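Protein synthesis inhibitor I (Hordeum vulgare, PDB 4FBC) is a plant ribosome-inactivating protein of barley that inhibits protein synthesis. Local coordinates at residues G244-T247 against A248-A252. The protein carries 3 engineered substitutions. Residues are numbered along the deposited sequence; the frame is centred on the assembly and turned at random.
Sequences GVRT and AVQAA
Thr247 passes the chain into helix 248-254 as its N-cap, and the first turn closes where Ala251 N donates to Thr247 O at 2.9 Å. The Thr247 side chain caps the preceding amide, that of Gln250: chi1 of 67° sets OG1 between its own backbone N and carbonyl carbon, where it accepts from Gln250 N at 3.1 Å over a fairly straight N-H...O angle of 160°. Gln250 answers by reaching back across the cap. Its CG passes 3.3 Å from Thr247 OG1, and with the chain extended beyond CG (chi2 173°) the amide oxygen reaches the backbone of Arg246. Gln250 OE1 accepts from Arg246 N at 2.7 Å, the donor lying almost in line with the C=O bond; a weak, bent bond of 3.4 Å from Thr247 N to Gln250 OE1 is the return half of the capping box, to which the Arg246 bond is additional. Beside these bonds, Val245 CG1 rests 3.8 Å from Ala251 CB, and both side chains also touch Phe237 and Leu217, the latter on helix 214-225. The Arg246 side chain instead leads away to a salt bridge with Glu241. Just before the cap, Gly244 and Val245 face Ile240 in a G1 beta bulge. Thr247 OG1 and Gln250 OE1 thus take up Gln250 N and Arg246 N, and the shorter, straighter bond to Arg246 N probably does most to orient the Gln250 amide.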
loop_
_atom_site.group_PDB
_atom_site.type_symbol
_atom_site.label_atom_id
_atom_site.label_comp_id
_atom_site.label_asym_id
_atom_site.label_seq_id
_atom_site.Cartn_x
_atom_site.Cartn_y
_atom_site.Cartn_z
ATOM N N GLY A 244 -13.249 6.538 -12.973
ATOM C CA GLY A 244 -14.094 5.584 -13.678
ATOM C C GLY A 244 -15.106 4.931 -12.746
ATOM O O GLY A 244 -15.687 3.892 -13.067
ATOM N N VAL A 245 -15.320 5.553 -11.590
ATOM C CA VAL A 245 -16.163 4.981 -10.547
ATOM C C VAL A 245 -17.421 5.806 -10.374
ATOM O O VAL A 245 -17.395 6.874 -9.758
ATOM C CB VAL A 245 -15.397 4.921 -9.204
ATOM C CG1 VAL A 245 -16.302 4.382 -8.086
ATOM C CG2 VAL A 245 -14.160 4.067 -9.345
ATOM N N ARG A 246 -18.523 5.310 -10.924
ATOM C CA ARG A 246 -19.776 6.053 -10.903
ATOM C C ARG A 246 -20.771 5.552 -9.865
ATOM O O ARG A 246 -21.681 6.280 -9.483
ATOM C CB ARG A 246 -20.433 6.006 -12.276
ATOM C CG ARG A 246 -19.670 6.765 -13.324
ATOM C CD ARG A 246 -20.510 6.878 -14.567
ATOM N NE ARG A 246 -19.762 7.462 -15.669
ATOM C CZ ARG A 246 -20.138 7.388 -16.940
ATOM N NH1 ARG A 246 -21.256 6.745 -17.265
ATOM N NH2 ARG A 246 -19.395 7.951 -17.885
ATOM N N THR A 247 -20.616 4.306 -9.421
ATOM C CA THR A 247 -21.576 3.725 -8.483
ATOM C C THR A 247 -20.889 3.093 -7.281
ATOM O O THR A 247 -19.684 2.834 -7.308
ATOM C CB THR A 247 -22.432 2.622 -9.142
ATOM O OG1 THR A 247 -21.592 1.503 -9.463
ATOM C CG2 THR A 247 -23.128 3.139 -10.406
ATOM N N ALA A 248 -21.668 2.838 -6.237
ATOM C CA ALA A 248 -21.159 2.165 -5.044
ATOM C C ALA A 248 -20.648 0.760 -5.375
ATOM O O ALA A 248 -19.603 0.338 -4.863
ATOM C CB ALA A 248 -22.236 2.098 -3.967
ATOM N N VAL A 249 -21.372 0.038 -6.228
ATOM C CA VAL A 249 -20.930 -1.304 -6.625
ATOM C C VAL A 249 -19.577 -1.237 -7.342
ATOM O O VAL A 249 -18.693 -2.063 -7.107
ATOM C CB VAL A 249 -21.987 -2.057 -7.463
ATOM C CG1 VAL A 249 -21.363 -3.244 -8.160
ATOM C CG2 VAL A 249 -23.135 -2.531 -6.575
ATOM N N GLN A 250 -19.387 -0.225 -8.181
ATOM C CA GLN A 250 -18.087 -0.040 -8.810
ATOM C C GLN A 250 -17.014 0.334 -7.790
ATOM O O GLN A 250 -15.880 -0.132 -7.884
ATOM C CB GLN A 250 -18.158 1.011 -9.924
ATOM C CG GLN A 250 -18.948 0.547 -11.155
ATOM C CD GLN A 250 -19.141 1.659 -12.165
ATOM O OE1 GLN A 250 -18.838 2.818 -11.882
ATOM N NE2 GLN A 250 -19.635 1.314 -13.354
ATOM N N ALA A 251 -17.379 1.168 -6.817
ATOM C CA ALA A 251 -16.449 1.544 -5.759
ATOM C C ALA A 251 -15.995 0.320 -4.950
ATOM O O ALA A 251 -14.814 0.202 -4.624
ATOM C CB ALA A 251 -17.080 2.588 -4.840
ATOM N N ALA A 252 -16.941 -0.571 -4.636
ATOM C CA ALA A 252 -16.654 -1.810 -3.901
ATOM C C ALA A 252 -15.737 -2.725 -4.711
ATOM O O ALA A 252 -14.790 -3.299 -4.172
ATOM C CB ALA A 252 -17.944 -2.539 -3.521
#